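Local coordinates for protein flavin-dependent monooxygenase, oxygenase subunit HsaA (Rhodococcus sp., PDB 2RFQ) that hydroxylates the phenolic ring of a secosteroid intermediate of cholesterol catabolism, using reduced FMN and molecular oxygen, as the oxygenase component of a two-component monooxygenase, at residues A[70-75]-A[85-90]; A[185-190]-A[362-367]; A[246-251]-A[356-361]. All blocks are in the same frame, centred on the assembly; numbering follows the deposited sequence.

Contact 1 of 3, residues A[70-75]-A[85-90]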
ATOM      1  N   SER A  70     -14.596  19.136 -16.498  1.00  6.66           N
ATOM      2  CA  SER A  70     -15.599  19.198 -15.419  1.00  7.72           C
ATOM      3  C   SER A  70     -16.910  18.586 -15.905  1.00  7.84           C
ATOM      4  O   SER A  70     -17.574  17.856 -15.158  1.00  8.92           O
ATOM      5  CB  SER A  70     -15.800  20.650 -14.983  1.00  8.35           C
ATOM      6  OG  SER A  70     -14.594  21.110 -14.382  1.00  9.89           O
ATOM      7  N   ALA A  71     -17.255  18.855 -17.163  1.00  7.26           N
ATOM      8  CA  ALA A  71     -18.477  18.286 -17.776  1.00  7.61           C
ATOM      9  C   ALA A  71     -18.350  16.771 -17.902  1.00  6.77           C
ATOM     10  O   ALA A  71     -19.275  16.013 -17.571  1.00  7.33           O
ATOM     11  CB  ALA A  71     -18.737  18.929 -19.128  1.00  8.26           C
ATOM     12  N   VAL A  72     -17.170  16.334 -18.346  1.00  6.74           N
ATOM     13  CA  VAL A  72     -16.862  14.906 -18.431  1.00  7.09           C
ATOM     14  C   VAL A  72     -16.994  14.212 -17.081  1.00  7.17           C
ATOM     15  O   VAL A  72     -17.648  13.159 -16.975  1.00  8.19           O
ATOM     16  CB  VAL A  72     -15.461  14.688 -19.007  1.00  6.73           C
ATOM     17  CG1 VAL A  72     -15.030  13.209 -18.858  1.00  7.76           C
ATOM     18  CG2 VAL A  72     -15.514  15.032 -20.498  1.00  8.08           C
ATOM     19  N   ARG A  73     -16.372  14.814 -16.075  1.00  7.55           N
ATOM     20  CA  ARG A  73     -16.434  14.290 -14.711  0.50  6.97           C
ATOM     21  C   ARG A  73     -17.882  14.085 -14.284  1.00  8.17           C
ATOM     22  O   ARG A  73     -18.240  13.025 -13.747  1.00  8.49           O
ATOM     23  CB  ARG A  73     -15.738  15.223 -13.731  0.50  7.51           C
ATOM     24  CG  ARG A  73     -15.675  14.650 -12.340  0.50  4.87           C
ATOM     25  CD  ARG A  73     -15.047  15.638 -11.412  0.50  2.00           C
ATOM     26  NE  ARG A  73     -16.015  16.653 -11.023  0.50  4.77           N
ATOM     27  CZ  ARG A  73     -15.875  17.456  -9.959  0.50  7.88           C
ATOM     28  NH1 ARG A  73     -14.800  17.375  -9.160  0.50  5.61           N
ATOM     29  NH2 ARG A  73     -16.813  18.356  -9.690  0.50 12.55           N
ATOM     30  N   LYS A  74     -18.720  15.094 -14.534  1.00  7.17           N
ATOM     31  CA  LYS A  74     -20.145  15.014 -14.179  1.00  8.39           C
ATOM     32  C   LYS A  74     -20.851  13.857 -14.904  1.00  7.60           C
ATOM     33  O   LYS A  74     -21.535  13.049 -14.273  1.00  8.46           O
ATOM     34  CB  LYS A  74     -20.824  16.349 -14.518  1.00  8.92           C
ATOM     35  CG  LYS A  74     -22.262  16.433 -14.116  1.00 10.48           C
ATOM     36  CD  LYS A  74     -22.922  17.745 -14.578  1.00 11.98           C
ATOM     37  CE  LYS A  74     -22.297  18.953 -13.923  1.00 15.74           C
ATOM     38  NZ  LYS A  74     -22.602  19.058 -12.460  1.00 15.74           N
ATOM     39  N   ILE A  75     -20.711  13.800 -16.231  1.00  7.19           N
ATOM     40  CA  ILE A  75     -21.378  12.725 -16.994  1.00  7.00           C
ATOM     41  C   ILE A  75     -20.952  11.348 -16.502  1.00  7.68           C
ATOM     42  O   ILE A  75     -21.799  10.462 -16.256  1.00  7.81           O
ATOM     43  CB  ILE A  75     -21.108  12.849 -18.501  1.00  7.38           C
ATOM     44  CG1 ILE A  75     -21.623  14.200 -19.019  1.00  6.85           C
ATOM     45  CG2 ILE A  75     -21.755  11.678 -19.270  1.00  7.74           C
ATOM     46  CD1 ILE A  75     -21.015  14.544 -20.395  1.00  9.28           C
ATOM     47  N   VAL A  85     -17.371   7.665 -23.389  1.00  8.76           N
ATOM     48  CA  VAL A  85     -17.671   8.037 -24.789  1.00  9.26           C
ATOM     49  C   VAL A  85     -17.747   9.555 -24.955  1.00  9.13           C
ATOM     50  O   VAL A  85     -17.212  10.107 -25.930  1.00  9.35           O
ATOM     51  CB  VAL A  85     -18.978   7.364 -25.238  1.00  8.05           C
ATOM     52  CG1 VAL A  85     -19.474   7.911 -26.581  1.00  9.25           C
ATOM     53  CG2 VAL A  85     -18.764   5.849 -25.314  1.00  9.42           C
ATOM     54  N   SER A  86     -18.390  10.228 -24.003  1.00  9.36           N
ATOM     55  CA  SER A  86     -18.575  11.676 -24.090  1.00  9.34           C
ATOM     56  C   SER A  86     -17.217  12.372 -24.123  1.00  9.28           C
ATOM     57  O   SER A  86     -16.972  13.274 -24.922  1.00  8.78           O
ATOM     58  CB  SER A  86     -19.405  12.188 -22.903  1.00  9.60           C
ATOM     59  OG  SER A  86     -20.768  11.744 -23.023  1.00 11.01           O
ATOM     60  N   SER A  87     -16.324  11.927 -23.260  1.00  8.64           N
ATOM     61  CA  SER A  87     -15.007  12.548 -23.187  1.00  8.93           C
ATOM     62  C   SER A  87     -14.239  12.414 -24.497  1.00  9.15           C
ATOM     63  O   SER A  87     -13.725  13.403 -25.041  1.00  9.02           O
ATOM     64  CB  SER A  87     -14.212  11.893 -22.078  1.00  8.99           C
ATOM     65  OG  SER A  87     -13.020  12.640 -21.832  1.00  9.43           O
ATOM     66  N   ILE A  88     -14.184  11.186 -25.027  1.00  8.83           N
ATOM     67  CA  ILE A  88     -13.361  10.925 -26.214  1.00 10.42           C
ATOM     68  C   ILE A  88     -13.974  11.586 -27.459  1.00  9.84           C
ATOM     69  O   ILE A  88     -13.275  12.301 -28.213  1.00 10.07           O
ATOM     70  CB  ILE A  88     -13.095   9.419 -26.377  1.00 11.44           C
ATOM     71  CG1 ILE A  88     -12.282   8.936 -25.173  1.00 13.41           C
ATOM     72  CG2 ILE A  88     -12.255   9.167 -27.610  1.00 13.88           C
ATOM     73  CD1 ILE A  88     -12.556   7.486 -24.702  1.00 17.11           C
ATOM     74  N   ILE A  89     -15.269  11.390 -27.668  1.00  9.40           N
ATOM     75  CA  ILE A  89     -15.915  12.022 -28.822  0.50  8.97           C
ATOM     76  C   ILE A  89     -15.847  13.555 -28.704  1.00  9.19           C
ATOM     77  O   ILE A  89     -15.613  14.243 -29.689  1.00  9.12           O
ATOM     78  CB  ILE A  89     -17.362  11.507 -29.044  0.50  8.87           C
ATOM     79  CG1 ILE A  89     -17.348   9.986 -29.293  0.50  9.92           C
ATOM     80  CG2 ILE A  89     -18.010  12.224 -30.215  0.50  7.90           C
ATOM     81  CD1 ILE A  89     -18.603   9.432 -29.938  0.50  8.76           C
ATOM     82  N   GLY A  90     -16.009  14.074 -27.490  1.00  8.96           N
ATOM     83  CA  GLY A  90     -15.942  15.514 -27.284  1.00  8.87           C
ATOM     84  C   GLY A  90     -14.563  16.066 -27.634  1.00  9.02           C
ATOM     85  O   GLY A  90     -14.447  17.143 -28.216  1.00 10.27           O
TER
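Two consecutive helices of the N-terminal acyl-CoA dehydrogenase-like region, 65-76 and 80-96, meet here, with Val72 and Ile75 of the first lying on Ser87 and Ser86 of the second. The valine straddles its partner: Val72 CG1 approaches Ser87 CB at 3.6 Å, while Val72 CG2 lies 3.7 Å from Ser87 CA. With CG1 anti to the backbone N (chi1 170°) and CG2 turned beside that nitrogen, both methyls reach the serine. One turn further along, Ile75 puts CD1 3.8 Å from Ser86 CB and brings CG2 to 3.9 Å from Ser86 OG. The small serines let the backbones come close, the CA atoms of Val72 and Ser87 being 5.6 Å apart. Leu44 of helix 38-47 touches both Ile75 and Ser86, and Ala243 and Pro244 of helix 233-266 pack on Val72. Close to Ser87 is Trp84, which probably binds FMN, as in related enzymes. The case illustrates how serine can serve a buried apolar interface: Ser86 OG hydrogen-bonds to Thr82 O in its own helix and Ser87 OG to Thr240 O of helix 233-266, so neither hydroxyl is spent on helix 65-76, which is met by van der Waals contact.

Contact 2 of 3, residues A[185-190]-A[362-367]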
ATOM      1  N   VAL A 185     -15.209  -7.057 -19.901  1.00  8.19           N
ATOM      2  CA  VAL A 185     -15.710  -7.159 -18.516  1.00  7.96           C
ATOM      3  C   VAL A 185     -16.214  -5.809 -17.940  1.00  8.12           C
ATOM      4  O   VAL A 185     -16.982  -5.765 -16.979  1.00  8.38           O
ATOM      5  CB  VAL A 185     -14.605  -7.752 -17.594  1.00  8.70           C
ATOM      6  CG1 VAL A 185     -13.431  -6.755 -17.455  1.00  9.03           C
ATOM      7  CG2 VAL A 185     -15.154  -8.181 -16.196  1.00  8.38           C
ATOM      8  N   GLY A 186     -15.763  -4.718 -18.533  1.00  8.00           N
ATOM      9  CA  GLY A 186     -16.222  -3.369 -18.121  1.00  8.07           C
ATOM     10  C   GLY A 186     -16.236  -2.403 -19.289  1.00  7.18           C
ATOM     11  O   GLY A 186     -15.698  -2.691 -20.372  1.00  6.89           O
ATOM     12  N   LEU A 187     -16.821  -1.225 -19.056  1.00  6.75           N
ATOM     13  CA  LEU A 187     -17.081  -0.255 -20.142  1.00  6.45           C
ATOM     14  C   LEU A 187     -17.828  -0.935 -21.299  1.00  7.32           C
ATOM     15  O   LEU A 187     -17.675  -0.575 -22.471  1.00  7.97           O
ATOM     16  CB  LEU A 187     -15.780   0.426 -20.645  1.00  7.34           C
ATOM     17  CG  LEU A 187     -15.187   1.451 -19.658  1.00  7.66           C
ATOM     18  CD1 LEU A 187     -13.839   1.973 -20.255  1.00  7.94           C
ATOM     19  CD2 LEU A 187     -16.196   2.600 -19.399  1.00  9.65           C
ATOM     20  N   ARG A 188     -18.681  -1.894 -20.951  1.00  8.21           N
ATOM     21  CA  ARG A 188     -19.459  -2.639 -21.960  1.00  8.27           C
ATOM     22  C   ARG A 188     -20.310  -1.690 -22.814  1.00  8.05           C
ATOM     23  O   ARG A 188     -20.418  -1.847 -24.042  1.00  9.42           O
ATOM     24  CB  ARG A 188     -20.352  -3.671 -21.275  1.00  9.57           C
ATOM     25  CG  ARG A 188     -19.532  -4.773 -20.673  1.00  9.13           C
ATOM     26  CD  ARG A 188     -20.397  -5.735 -19.845  1.00 14.26           C
ATOM     27  NE  ARG A 188     -19.635  -6.925 -19.505  1.00 20.51           N
ATOM     28  CZ  ARG A 188     -19.966  -7.788 -18.547  1.00 24.77           C
ATOM     29  NH1 ARG A 188     -21.042  -7.573 -17.773  1.00 22.20           N
ATOM     30  NH2 ARG A 188     -19.212  -8.871 -18.361  1.00 26.59           N
ATOM     31  N   GLY A 189     -20.878  -0.674 -22.174  1.00  7.44           N
ATOM     32  CA  GLY A 189     -21.749   0.278 -22.876  1.00  7.94           C
ATOM     33  C   GLY A 189     -21.063   1.145 -23.920  1.00  8.71           C
ATOM     34  O   GLY A 189     -21.741   1.787 -24.720  1.00  9.41           O
ATOM     35  N   THR A 190     -19.719   1.189 -23.912  1.00  7.57           N
ATOM     36  CA  THR A 190     -19.030   2.122 -24.797  1.00  8.01           C
ATOM     37  C   THR A 190     -19.105   1.726 -26.275  1.00  8.61           C
ATOM     38  O   THR A 190     -18.893   2.578 -27.136  1.00 10.06           O
ATOM     39  CB  THR A 190     -17.547   2.360 -24.383  1.00  7.25           C
ATOM     40  OG1 THR A 190     -16.819   1.127 -24.490  1.00  8.16           O
ATOM     41  CG2 THR A 190     -17.497   2.894 -22.936  1.00  7.72           C
ATOM     42  N   ALA A 362     -14.099   1.241 -14.238  1.00  6.35           N
ATOM     43  CA  ALA A 362     -12.815   1.928 -13.948  1.00  6.92           C
ATOM     44  C   ALA A 362     -11.657   1.005 -14.273  1.00  7.31           C
ATOM     45  O   ALA A 362     -10.660   1.425 -14.870  1.00  7.07           O
ATOM     46  CB  ALA A 362     -12.764   2.400 -12.482  1.00  7.18           C
ATOM     47  N   HIS A 363     -11.796  -0.280 -13.928  1.00  6.28           N
ATOM     48  CA  HIS A 363     -10.710  -1.214 -14.223  1.00  7.27           C
ATOM     49  C   HIS A 363     -10.543  -1.444 -15.718  1.00  7.36           C
ATOM     50  O   HIS A 363      -9.430  -1.701 -16.215  1.00  7.96           O
ATOM     51  CB  HIS A 363     -10.902  -2.518 -13.450  1.00  7.13           C
ATOM     52  CG  HIS A 363     -10.492  -2.408 -12.026  1.00  7.62           C
ATOM     53  ND1 HIS A 363      -9.182  -2.577 -11.614  1.00  7.78           N
ATOM     54  CD2 HIS A 363     -11.199  -2.074 -10.920  1.00  8.24           C
ATOM     55  CE1 HIS A 363      -9.109  -2.384 -10.306  1.00  8.82           C
ATOM     56  NE2 HIS A 363     -10.317  -2.069  -9.863  1.00  7.11           N
ATOM     57  N   ALA A 364     -11.631  -1.265 -16.469  1.00  6.13           N
ATOM     58  CA  ALA A 364     -11.532  -1.392 -17.908  1.00  6.54           C
ATOM     59  C   ALA A 364     -10.858  -0.155 -18.483  1.00  6.71           C
ATOM     60  O   ALA A 364      -9.978  -0.271 -19.349  1.00  7.19           O
ATOM     61  CB  ALA A 364     -12.898  -1.614 -18.543  1.00  6.85           C
ATOM     62  N   GLY A 365     -11.253   1.025 -18.002  1.00  6.27           N
ATOM     63  CA  GLY A 365     -10.667   2.291 -18.495  1.00  6.27           C
ATOM     64  C   GLY A 365      -9.159   2.317 -18.230  1.00  6.63           C
ATOM     65  O   GLY A 365      -8.382   2.906 -18.984  1.00  6.27           O
ATOM     66  N   ARG A 366      -8.754   1.659 -17.143  1.00  6.56           N
ATOM     67  CA  ARG A 366      -7.361   1.612 -16.707  1.00  6.95           C
ATOM     68  C   ARG A 366      -6.417   1.080 -17.788  1.00  6.70           C
ATOM     69  O   ARG A 366      -5.235   1.428 -17.795  1.00  6.86           O
ATOM     70  CB  ARG A 366      -7.270   0.758 -15.441  1.00  6.26           C
ATOM     71  CG  ARG A 366      -5.827   0.410 -14.996  1.00  6.93           C
ATOM     72  CD  ARG A 366      -5.004   1.640 -14.569  1.00  8.69           C
ATOM     73  NE  ARG A 366      -3.709   1.158 -14.103  1.00  9.14           N
ATOM     74  CZ  ARG A 366      -2.706   0.803 -14.896  1.00  8.16           C
ATOM     75  NH1 ARG A 366      -1.595   0.307 -14.337  1.00 10.05           N
ATOM     76  NH2 ARG A 366      -2.794   0.925 -16.225  1.00  7.92           N
ATOM     77  N   VAL A 367      -6.931   0.244 -18.708  1.00  5.49           N
ATOM     78  CA  VAL A 367      -6.054  -0.439 -19.684  1.00  6.34           C
ATOM     79  C   VAL A 367      -5.552   0.467 -20.807  1.00  5.99           C
ATOM     80  O   VAL A 367      -4.639   0.096 -21.563  1.00  7.32           O
ATOM     81  CB  VAL A 367      -6.692  -1.704 -20.284  1.00  6.35           C
ATOM     82  CG1 VAL A 367      -7.270  -2.609 -19.166  1.00  6.33           C
ATOM     83  CG2 VAL A 367      -7.723  -1.325 -21.355  1.00  7.29           C
TER
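Leu187 O is gripped by three donors: Thr190 OG1 at 2.8 Å, Thr190 N at 3.1 Å and the indole NE1 of Trp182. The threonine hydroxyl lies in the carbonyl plane, with a C=O...O angle of 155°, and is also hydrogen-bonded to Ser192 OG. These bonds brace the short 3-10 turn 188-190 in the loop between strands 177-179 and 193-198, and so steady the backbone of Leu187, whose side chain packs on the helix. The loop belongs to the middle beta-domain of the acyl-CoA dehydrogenase fold and lies against the C-terminal part of helix 354-365. Ala364 turns its methyl to the loop, Ala364 CB resting 3.5 Å from Gly186 C. A beta carbon on Gly186 would come very near that methyl, so the bare glycine is what admits it. Leu187 lies alongside, with CG 4.0 Å from Ala364 CB. Trp84, which probably binds FMN as in related enzymes, and Met248 also touch the leucine, consistent with a place beside the flavin site. The second subunit also approaches here: its Leu349 packs on Ala364 and its Glu342 forms a salt bridge with Arg366. Beyond the alanine methyl, Leu187 CD1 meets the backbone of Gly365, 3.6 Å from its N and equally near its CA.

Contact 3 of 3, residues A[246-251]-A[356-361]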
ATOM      1  N   VAL A 246     -11.896   9.398 -13.042  1.00  6.46           N
ATOM      2  CA  VAL A 246     -12.132  10.224 -11.853  1.00  6.92           C
ATOM      3  C   VAL A 246     -13.651  10.426 -11.604  1.00  6.43           C
ATOM      4  O   VAL A 246     -14.138  10.238 -10.489  1.00  6.56           O
ATOM      5  CB  VAL A 246     -11.364  11.563 -11.924  1.00  7.74           C
ATOM      6  CG1 VAL A 246     -11.716  12.452 -10.721  1.00  9.19           C
ATOM      7  CG2 VAL A 246      -9.855  11.260 -11.962  1.00  8.03           C
ATOM      8  N   GLY A 247     -14.395  10.789 -12.645  1.00  6.00           N
ATOM      9  CA  GLY A 247     -15.858  10.944 -12.529  1.00  6.31           C
ATOM     10  C   GLY A 247     -16.546   9.661 -12.052  1.00  6.90           C
ATOM     11  O   GLY A 247     -17.451   9.723 -11.211  1.00  6.52           O
HETATM   12  N   MSE A 248     -16.120   8.512 -12.577  1.00  6.94           N
HETATM   13  CA  MSE A 248     -16.636   7.213 -12.122  1.00  7.92           C
HETATM   14  C   MSE A 248     -16.427   7.057 -10.612  1.00  6.85           C
HETATM   15  O   MSE A 248     -17.315   6.551  -9.903  1.00  7.52           O
HETATM   16  CB  MSE A 248     -15.982   6.063 -12.902  1.00  7.22           C
HETATM   17  CG  MSE A 248     -16.482   6.001 -14.334  1.00  7.02           C
HETATM   18 SE   MSE A 248     -15.395   4.599 -15.221  1.00 13.92          SE
HETATM   19  CE  MSE A 248     -15.064   5.498 -16.957  1.00  8.40           C
ATOM     20  N   ALA A 249     -15.291   7.552 -10.112  1.00  6.49           N
ATOM     21  CA  ALA A 249     -14.978   7.438  -8.688  1.00  6.63           C
ATOM     22  C   ALA A 249     -15.925   8.322  -7.872  1.00  6.76           C
ATOM     23  O   ALA A 249     -16.411   7.904  -6.795  1.00  7.30           O
ATOM     24  CB  ALA A 249     -13.482   7.767  -8.442  1.00  6.77           C
ATOM     25  N   TYR A 250     -16.205   9.530  -8.363  1.00  6.42           N
ATOM     26  CA  TYR A 250     -17.196  10.393  -7.689  1.00  7.75           C
ATOM     27  C   TYR A 250     -18.556   9.690  -7.604  1.00  7.52           C
ATOM     28  O   TYR A 250     -19.227   9.690  -6.543  1.00  7.73           O
ATOM     29  CB  TYR A 250     -17.354  11.739  -8.397  1.00  7.29           C
ATOM     30  CG  TYR A 250     -16.309  12.769  -8.011  1.00  8.33           C
ATOM     31  CD1 TYR A 250     -15.112  12.848  -8.701  1.00  8.71           C
ATOM     32  CD2 TYR A 250     -16.508  13.621  -6.928  1.00  9.93           C
ATOM     33  CE1 TYR A 250     -14.145  13.814  -8.375  1.00  8.69           C
ATOM     34  CE2 TYR A 250     -15.537  14.581  -6.567  1.00  9.12           C
ATOM     35  CZ  TYR A 250     -14.347  14.647  -7.307  1.00  7.88           C
ATOM     36  OH  TYR A 250     -13.378  15.572  -6.983  1.00  9.51           O
ATOM     37  N   GLY A 251     -18.951   9.063  -8.709  1.00  7.68           N
ATOM     38  CA  GLY A 251     -20.255   8.387  -8.785  1.00  7.52           C
ATOM     39  C   GLY A 251     -20.299   7.210  -7.830  1.00  7.90           C
ATOM     40  O   GLY A 251     -21.298   7.017  -7.119  1.00  8.63           O
ATOM     41  N   GLN A 356     -20.665  -1.994  -8.281  1.00  7.31           N
ATOM     42  CA  GLN A 356     -19.899  -3.027  -8.998  1.00  6.70           C
ATOM     43  C   GLN A 356     -19.675  -2.616 -10.465  1.00  6.84           C
ATOM     44  O   GLN A 356     -18.667  -2.996 -11.068  1.00  6.99           O
ATOM     45  CB  GLN A 356     -20.537  -4.416  -8.904  1.00  7.14           C
ATOM     46  CG  GLN A 356     -21.990  -4.472  -9.349  1.00  7.81           C
ATOM     47  CD  GLN A 356     -22.162  -4.737 -10.854  1.00  9.99           C
ATOM     48  OE1 GLN A 356     -21.387  -5.480 -11.459  1.00  8.56           O
ATOM     49  NE2 GLN A 356     -23.232  -4.168 -11.449  1.00  9.24           N
ATOM     50  N   ARG A 357     -20.631  -1.867 -11.032  1.00  6.32           N
ATOM     51  CA  ARG A 357     -20.466  -1.368 -12.412  1.00  6.38           C
ATOM     52  C   ARG A 357     -19.346  -0.334 -12.508  1.00  6.87           C
ATOM     53  O   ARG A 357     -18.510  -0.421 -13.409  1.00  6.91           O
ATOM     54  CB  ARG A 357     -21.777  -0.793 -12.950  1.00  6.53           C
ATOM     55  CG  ARG A 357     -21.751  -0.659 -14.470  1.00  6.92           C
ATOM     56  CD  ARG A 357     -22.987   0.042 -14.961  1.00  8.27           C
ATOM     57  NE  ARG A 357     -24.180  -0.748 -14.674  1.00 10.07           N
ATOM     58  CZ  ARG A 357     -25.113  -0.419 -13.788  1.00  9.98           C
ATOM     59  NH1 ARG A 357     -25.021   0.710 -13.095  1.00  9.42           N
ATOM     60  NH2 ARG A 357     -26.163  -1.222 -13.616  1.00 10.21           N
ATOM     61  N   PHE A 358     -19.330   0.660 -11.606  1.00  6.50           N
ATOM     62  CA  PHE A 358     -18.243   1.641 -11.607  1.00  6.29           C
ATOM     63  C   PHE A 358     -16.907   0.945 -11.418  1.00  7.09           C
ATOM     64  O   PHE A 358     -15.903   1.342 -12.010  1.00  7.39           O
ATOM     65  CB  PHE A 358     -18.455   2.640 -10.482  1.00  6.28           C
ATOM     66  CG  PHE A 358     -19.546   3.668 -10.759  1.00  6.87           C
ATOM     67  CD1 PHE A 358     -19.484   4.512 -11.887  1.00  9.21           C
ATOM     68  CD2 PHE A 358     -20.599   3.829  -9.852  1.00  6.77           C
ATOM     69  CE1 PHE A 358     -20.473   5.489 -12.104  1.00  8.53           C
ATOM     70  CE2 PHE A 358     -21.610   4.782 -10.069  1.00  7.86           C
ATOM     71  CZ  PHE A 358     -21.531   5.630 -11.194  1.00  7.52           C
ATOM     72  N   TRP A 359     -16.908  -0.103 -10.589  1.00  6.76           N
ATOM     73  CA  TRP A 359     -15.688  -0.886 -10.310  1.00  7.03           C
ATOM     74  C   TRP A 359     -15.171  -1.535 -11.590  1.00  6.52           C
ATOM     75  O   TRP A 359     -14.020  -1.327 -11.969  1.00  6.37           O
ATOM     76  CB  TRP A 359     -16.004  -1.918  -9.195  1.00  7.01           C
ATOM     77  CG  TRP A 359     -14.886  -2.834  -8.808  1.00  5.88           C
ATOM     78  CD1 TRP A 359     -13.687  -2.503  -8.209  1.00  7.91           C
ATOM     79  CD2 TRP A 359     -14.865  -4.244  -9.006  1.00  7.59           C
ATOM     80  NE1 TRP A 359     -12.921  -3.646  -8.017  1.00  8.21           N
ATOM     81  CE2 TRP A 359     -13.621  -4.724  -8.496  1.00  7.98           C
ATOM     82  CE3 TRP A 359     -15.775  -5.153  -9.561  1.00  8.37           C
ATOM     83  CZ2 TRP A 359     -13.286  -6.095  -8.506  1.00  9.48           C
ATOM     84  CZ3 TRP A 359     -15.433  -6.522  -9.580  1.00  9.53           C
ATOM     85  CH2 TRP A 359     -14.203  -6.964  -9.079  1.00  9.12           C
ATOM     86  N   ARG A 360     -16.028  -2.288 -12.285  1.00  6.66           N
ATOM     87  CA  ARG A 360     -15.594  -2.925 -13.538  1.00  5.86           C
ATOM     88  C   ARG A 360     -15.230  -1.906 -14.592  1.00  5.95           C
ATOM     89  O   ARG A 360     -14.229  -2.058 -15.320  1.00  6.19           O
ATOM     90  CB  ARG A 360     -16.688  -3.842 -14.061  1.00  6.21           C
ATOM     91  CG  ARG A 360     -16.821  -5.114 -13.189  1.00  7.40           C
ATOM     92  CD  ARG A 360     -17.913  -6.042 -13.736  1.00  8.07           C
ATOM     93  NE  ARG A 360     -19.259  -5.474 -13.590  1.00  8.46           N
ATOM     94  CZ  ARG A 360     -19.970  -4.907 -14.565  1.00  8.06           C
ATOM     95  NH1 ARG A 360     -19.484  -4.796 -15.806  1.00  9.13           N
ATOM     96  NH2 ARG A 360     -21.177  -4.429 -14.302  1.00 10.29           N
ATOM     97  N   ASP A 361     -16.040  -0.850 -14.665  1.00  6.89           N
ATOM     98  CA  ASP A 361     -15.806   0.215 -15.656  1.00  6.29           C
ATOM     99  C   ASP A 361     -14.440   0.909 -15.487  1.00  6.80           C
ATOM    100  O   ASP A 361     -13.734   1.157 -16.480  1.00  7.19           O
ATOM    101  CB  ASP A 361     -16.934   1.242 -15.583  1.00  7.84           C
ATOM    102  CG  ASP A 361     -18.236   0.751 -16.219  1.00  8.08           C
ATOM    103  OD1 ASP A 361     -18.284  -0.340 -16.829  1.00  7.06           O
ATOM    104  OD2 ASP A 361     -19.264   1.463 -16.074  1.00  8.15           O
TER
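Met248, modelled as selenomethionine, and Phe358 share most of the buried surface where helices 233-266 and 354-365 pack nearly antiparallel in the C-terminal helical domain; Gly251 comes next. Over these short segments the axes approach to 9.5 Å at an angle of 162°. The phenyl ring leans into helix 233-266, its CG anti to the carbonyl carbon (chi1 -75°). Over one face, offset toward the rim, lies Met248 O, 3.6 Å from Phe358 CD1. Met248 CB lies 4.0 Å from Phe358 CD1, beyond the rim. At the far end of the ring Gly251 comes in obliquely, its C 3.6 Å from Phe358 CE2; a beta carbon on this glycine would collide with CZ. Replacing Phe358 by an alanine would remove the ring that Met248 O lies over, and is likely to open a gap against Gly251 and leave the Met248 side chain freer to move. The Met248 side chain runs on past the ring, and its SE lies 3.7 Å from Asp361 CB, the two side chains crossing at about a right angle. The division of labour is clear: aromatic, selenoether and methylene groups are set against helix backbone, with no side-chain polar group bonded across the interface, while Asp361 OD1 is hydrogen-bonded to Leu187 N in the adjoining loop.

How the contacts relate
From the N terminus, contact 1 comes first and closes a short loop of nine intervening residues, the bend between helices 65-76 and 80-96. Well after it, contact 2 opens in the beta-domain loop and closes some 170 residues later on helix 354-365. Contact 3 falls wholly within that span, joining helix 233-266 to the same helix just ahead of contact 2. The three are continuous in space. Val85 CG2 of contact 1 packs 3.7 Å from Thr190 O of contact 2. Contacts 2 and 3 are joined by a probable hydrogen bond from Arg360 NH1 to Val185 O, 2.9 Å. Thus N-terminal helices, beta-domain loop and C-terminal helices are linked, with contacts 2 and 3 both touching the second subunit.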